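Local coordinates for protein lipase (Penicillium expansum, PDB 3G7N) that hydrolyses acylglycerol lipids such as triacylglycerols, including tributyrin, and so releases free fatty acids as a secreted alkaline lipase, at residues A[131-136]-A[160-165]; A[156-161]-A[178-183]. One frame throughout, in Å; residues are numbered along the deposited sequence.

Both contacts sit deep in the alpha/beta-hydrolase core, their centres about 9 Å apart, and their segments share Asn160 and Ala161. Along the chain, strand 125-131 leads through Ser132 into helix 133-148; strand 154-159, helix 167-175 and strand 179-185 follow. Contact 1 sets the start of helix 133-148 against the loop leaving strand 154-159, whereas contact 2 pairs strands 154-159 and 179-185, neighbours in the large mixed sheet. Backbone pairing joins the two sites, since Ser132 N lies 2.8 Å from Leu159 O, a probable hydrogen bond. The nucleophile's turn is thereby tied to the sheet whose strand 179-185 leads on towards Asp188 of the charge relay.

Contact 1: A[131-136]-A[160-165]; sequences HSLGGA and NAFPIG
Ala136 CB sits over one face of the Phe162 ring, 3.9 Å from the centroid, a CH-pi contact displaced toward the rim at CZ and CE1. Leu133 lies alongside, and its CD1 meets the ring edge at CZ, 4.0 Å away. With CG between the backbone N and the carbonyl carbon, Phe162 turns its ring back onto the helix start. Ile164 CG2 packs against the same methyl, 3.7 Å from Ala136 CB. A smaller residue such as an alanine in place of Phe162 would probably leave Ala136 CB and Leu133 CD1 without their aromatic partner and open a gap beside the helix start.

Where the loop begins, Ala161 CB rests on the backbone of Gly135, 3.7 Å from its C; a side chain at Gly135 would point into this tight spot. Ser132 CA directs its hydrogen at Asn160 O (3.6 Å), a buried oxygen with no hydrogen-bond partner in the model, so this CA-H...O contact is a weak one. The Asn160 amide crosses the edge of the His131 ring, planes 52° apart, with ND2 at 3.5 Å from NE2 but not bonded to it. Each is held from outside: His131 by Tyr22 OH and His241 O, Asn160 by Ala243 O and Ser244 OG. OG of the nucleophile Ser132 bonds to NE2 of His241, the charge-relay histidine. Ser132, at phi 64° and psi -124° between strand 125-131 and helix 133-148, has the strained backbone of a nucleophile elbow, consistent with the GxSxG motif of alpha/beta-hydrolase lipases.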
loop_
_atom_site.group_PDB
_atom_site.type_symbol
_atom_site.label_atom_id
_atom_site.label_comp_id
_atom_site.label_asym_id
_atom_site.label_seq_id
_atom_site.Cartn_x
_atom_site.Cartn_y
_atom_site.Cartn_z
ATOM N N HIS A 131 0.387 -3.942 3.567
ATOM C CA HIS A 131 0.278 -5.275 2.960
ATOM C C HIS A 131 -1.191 -5.750 2.920
ATOM O O HIS A 131 -1.958 -5.535 3.849
ATOM C CB HIS A 131 1.129 -6.252 3.770
ATOM C CG HIS A 131 0.908 -7.697 3.415
ATOM N ND1 HIS A 131 0.029 -8.495 4.113
ATOM C CD2 HIS A 131 1.545 -8.504 2.539
ATOM C CE1 HIS A 131 0.090 -9.726 3.630
ATOM N NE2 HIS A 131 1.001 -9.759 2.682
ATOM N N SER A 132 -1.544 -6.431 1.821
ATOM C CA SER A 132 -2.861 -7.059 1.652
ATOM C C SER A 132 -3.947 -5.964 1.626
ATOM O O SER A 132 -3.851 -5.056 0.795
ATOM C CB SER A 132 -3.074 -8.156 2.696
ATOM O OG SER A 132 -4.270 -8.876 2.389
ATOM N N LEU A 133 -4.954 -6.022 2.489
ATOM C CA LEU A 133 -5.889 -4.903 2.585
ATOM C C LEU A 133 -5.144 -3.606 2.892
ATOM O O LEU A 133 -5.546 -2.537 2.438
ATOM C CB LEU A 133 -6.958 -5.166 3.655
ATOM C CG LEU A 133 -7.932 -3.998 3.938
ATOM C CD1 LEU A 133 -8.777 -3.610 2.726
ATOM C CD2 LEU A 133 -8.836 -4.282 5.153
ATOM N N GLY A 134 -4.081 -3.694 3.701
ATOM C CA GLY A 134 -3.217 -2.541 3.936
ATOM C C GLY A 134 -2.583 -1.992 2.666
ATOM O O GLY A 134 -2.324 -0.784 2.565
ATOM N N GLY A 135 -2.290 -2.864 1.716
ATOM C CA GLY A 135 -1.818 -2.445 0.392
ATOM C C GLY A 135 -2.896 -1.815 -0.468
ATOM O O GLY A 135 -2.680 -0.779 -1.092
ATOM N N ALA A 136 -4.105 -2.368 -0.396
ATOM C CA ALA A 136 -5.239 -1.749 -1.085
ATOM C C ALA A 136 -5.482 -0.362 -0.491
ATOM O O ALA A 136 -5.742 0.613 -1.227
ATOM C CB ALA A 136 -6.489 -2.635 -0.979
ATOM N N ASN A 160 1.279 -6.940 -2.093
ATOM C CA ASN A 160 0.344 -8.066 -2.200
ATOM C C ASN A 160 -1.115 -7.591 -2.275
ATOM O O ASN A 160 -2.000 -8.183 -1.653
ATOM C CB ASN A 160 0.528 -9.087 -1.047
ATOM C CG ASN A 160 1.947 -9.660 -0.973
ATOM O OD1 ASN A 160 2.923 -8.973 -1.303
ATOM N ND2 ASN A 160 2.083 -10.890 -0.498
ATOM N N ALA A 161 -1.361 -6.549 -3.067
ATOM C CA ALA A 161 -2.651 -5.861 -3.092
ATOM C C ALA A 161 -3.530 -6.273 -4.248
ATOM O O ALA A 161 -3.068 -6.448 -5.366
ATOM C CB ALA A 161 -2.458 -4.360 -3.119
ATOM N N PHE A 162 -4.831 -6.327 -3.983
ATOM C CA PHE A 162 -5.836 -6.430 -5.031
ATOM C C PHE A 162 -6.144 -5.040 -5.611
ATOM O O PHE A 162 -5.925 -4.028 -4.947
ATOM C CB PHE A 162 -7.107 -7.098 -4.482
ATOM C CG PHE A 162 -7.633 -6.479 -3.222
ATOM C CD1 PHE A 162 -8.564 -5.450 -3.282
ATOM C CD2 PHE A 162 -7.231 -6.929 -1.980
ATOM C CE1 PHE A 162 -9.111 -4.918 -2.119
ATOM C CE2 PHE A 162 -7.760 -6.383 -0.813
ATOM C CZ PHE A 162 -8.752 -5.418 -0.888
ATOM N N PRO A 163 -6.625 -4.976 -6.868
ATOM C CA PRO A 163 -6.993 -3.691 -7.460
ATOM C C PRO A 163 -8.331 -3.222 -6.894
ATOM O O PRO A 163 -9.094 -4.041 -6.375
ATOM C CB PRO A 163 -7.127 -4.022 -8.948
ATOM C CG PRO A 163 -7.679 -5.464 -8.925
ATOM C CD PRO A 163 -6.946 -6.116 -7.750
ATOM N N ILE A 164 -8.576 -1.906 -6.898
ATOM C CA ILE A 164 -9.691 -1.378 -6.117
ATOM C C ILE A 164 -10.706 -0.545 -6.874
ATOM O O ILE A 164 -11.615 0.007 -6.259
ATOM C CB ILE A 164 -9.237 -0.586 -4.869
ATOM C CG1 ILE A 164 -8.520 0.714 -5.244
ATOM C CG2 ILE A 164 -8.278 -1.438 -4.013
ATOM C CD1 ILE A 164 -8.389 1.685 -4.059
ATOM N N GLY A 165 -10.525 -0.385 -8.177
ATOM C CA GLY A 165 -11.457 0.490 -8.899
ATOM C C GLY A 165 -11.460 0.240 -10.378
ATOM O O GLY A 165 -10.779 -0.652 -10.899
#

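Contact 2: A[156-161]-A[178-183]; sequences SNALNA and GTFNRG
Phe180 and Ala158 meet on one side of two paired strands. The CB of Phe180 leaves the backbone with CG anti to N, which swings the ring across toward strand 156-159. CD1 comes first to Ser156 CB, at 3.8 Å and in the plane of the ring. Farther out, CE1 touches Ala158 CB at 3.5 Å, and CZ lies nearly as close to the same methyl. Beyond the two strands the ring stacks on Tyr204 and meets the ring of His142, whose ND1 bonds to Ser156 OG.

The strands run parallel, their axes 23° apart, and belong to the beta-alpha-beta crossover 154-159, 167-175, 179-185. Its ladder runs through Ser156 N to Thr179 O, Asn181 N to Ser156 O, Ala158 N to Asn181 O and Gly183 N to Ala158 O, then reaches past the strand end with Asn160 N to Gly183 O (3.0 Å).

On the other side of the sheet, Asn157 and Asn181 lie side by side with amide planes 20° apart. Asn181 ND2 donates to Asn157 OD1 at 3.0 Å, an N-H...O angle of 164°, and the acceptor sits almost in the donor's amide plane. Leu159 CD2 lies 4.0 Å from Gly183 CA, where any CB on Gly183 would clash with it. Back on the Phe180 side, a water accepts from Arg182 NH1 (2.9 Å) and lies within hydrogen-bonding distance of Ala161 O, while Arg182 NH2 bonds to Gln223 OE1.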
loop_
_atom_site.group_PDB
_atom_site.type_symbol
_atom_site.label_atom_id
_atom_site.label_comp_id
_atom_site.label_asym_id
_atom_site.label_seq_id
_atom_site.Cartn_x
_atom_site.Cartn_y
_atom_site.Cartn_z
ATOM N N SER A 156 4.878 5.417 -2.590
ATOM C CA SER A 156 3.971 4.522 -1.886
ATOM C C SER A 156 4.258 3.090 -2.320
ATOM O O SER A 156 4.434 2.821 -3.530
ATOM C CB SER A 156 2.519 4.882 -2.209
ATOM O OG SER A 156 2.224 6.231 -1.805
ATOM N N ASN A 157 4.254 2.166 -1.359
ATOM C CA ASN A 157 4.527 0.745 -1.626
ATOM C C ASN A 157 3.382 -0.113 -1.124
ATOM O O ASN A 157 3.237 -0.299 0.088
ATOM C CB ASN A 157 5.826 0.325 -0.936
ATOM C CG ASN A 157 7.041 1.030 -1.509
ATOM O OD1 ASN A 157 7.330 0.914 -2.695
ATOM N ND2 ASN A 157 7.755 1.771 -0.660
ATOM N N ALA A 158 2.521 -0.523 -2.053
ATOM C CA ALA A 158 1.420 -1.436 -1.728
ATOM C C ALA A 158 1.893 -2.863 -1.958
ATOM O O ALA A 158 2.310 -3.201 -3.076
ATOM C CB ALA A 158 0.208 -1.148 -2.610
ATOM N N LEU A 159 1.862 -3.690 -0.915
ATOM C CA LEU A 159 2.348 -5.062 -1.024
ATOM C C LEU A 159 1.189 -6.044 -1.121
ATOM O O LEU A 159 0.222 -5.981 -0.345
ATOM C CB LEU A 159 3.220 -5.417 0.176
ATOM C CG LEU A 159 4.379 -4.430 0.414
ATOM C CD1 LEU A 159 5.164 -4.857 1.650
ATOM C CD2 LEU A 159 5.309 -4.308 -0.793
ATOM N N ASN A 160 1.279 -6.940 -2.093
ATOM C CA ASN A 160 0.344 -8.066 -2.200
ATOM C C ASN A 160 -1.115 -7.591 -2.275
ATOM O O ASN A 160 -2.000 -8.183 -1.653
ATOM C CB ASN A 160 0.528 -9.087 -1.047
ATOM C CG ASN A 160 1.947 -9.660 -0.973
ATOM O OD1 ASN A 160 2.923 -8.973 -1.303
ATOM N ND2 ASN A 160 2.083 -10.890 -0.498
ATOM N N ALA A 161 -1.361 -6.549 -3.067
ATOM C CA ALA A 161 -2.651 -5.861 -3.092
ATOM C C ALA A 161 -3.530 -6.273 -4.248
ATOM O O ALA A 161 -3.068 -6.448 -5.366
ATOM C CB ALA A 161 -2.458 -4.360 -3.119
ATOM N N GLY A 178 4.306 11.579 -7.916
ATOM C CA GLY A 178 4.656 10.570 -6.918
ATOM C C GLY A 178 4.666 9.183 -7.520
ATOM O O GLY A 178 4.080 8.955 -8.579
ATOM N N THR A 179 5.413 8.290 -6.892
ATOM C CA THR A 179 5.640 6.949 -7.399
ATOM C C THR A 179 4.842 5.941 -6.581
ATOM O O THR A 179 5.075 5.789 -5.378
ATOM C CB THR A 179 7.128 6.594 -7.348
ATOM O OG1 THR A 179 7.865 7.581 -8.089
ATOM C CG2 THR A 179 7.409 5.217 -7.933
ATOM N N PHE A 180 3.940 5.234 -7.252
ATOM C CA PHE A 180 3.188 4.127 -6.648
ATOM C C PHE A 180 3.741 2.791 -7.118
ATOM O O PHE A 180 3.745 2.500 -8.335
ATOM C CB PHE A 180 1.699 4.247 -6.971
ATOM C CG PHE A 180 0.868 3.126 -6.397
ATOM C CD1 PHE A 180 0.787 2.951 -5.028
ATOM C CD2 PHE A 180 0.143 2.277 -7.219
ATOM C CE1 PHE A 180 0.112 1.850 -4.492
ATOM C CE2 PHE A 180 -0.627 1.244 -6.676
ATOM C CZ PHE A 180 -0.622 1.019 -5.312
ATOM N N ASN A 181 4.221 1.992 -6.167
ATOM C CA ASN A 181 4.772 0.679 -6.461
ATOM C C ASN A 181 3.841 -0.399 -5.915
ATOM O O ASN A 181 3.335 -0.284 -4.797
ATOM C CB ASN A 181 6.142 0.517 -5.800
ATOM C CG ASN A 181 7.137 1.510 -6.301
ATOM O OD1 ASN A 181 7.171 1.796 -7.506
ATOM N ND2 ASN A 181 7.790 2.200 -5.366
ATOM N N ARG A 182 3.652 -1.469 -6.692
ATOM C CA ARG A 182 2.934 -2.674 -6.223
ATOM C C ARG A 182 3.924 -3.803 -6.087
ATOM O O ARG A 182 4.375 -4.348 -7.101
ATOM C CB ARG A 182 1.830 -3.046 -7.216
ATOM C CG ARG A 182 0.755 -2.007 -7.280
ATOM C CD ARG A 182 -0.450 -2.488 -8.078
ATOM N NE ARG A 182 -0.122 -2.654 -9.491
ATOM C CZ ARG A 182 -0.106 -3.821 -10.143
ATOM N NH1 ARG A 182 -0.209 -4.992 -9.499
ATOM N NH2 ARG A 182 0.072 -3.818 -11.459
ATOM N N GLY A 183 4.311 -4.131 -4.863
ATOM C CA GLY A 183 5.314 -5.172 -4.648
ATOM C C GLY A 183 4.642 -6.487 -4.311
ATOM O O GLY A 183 3.983 -6.593 -3.268
HETATM O O HOH W 1 -0.796 -5.588 -6.729
#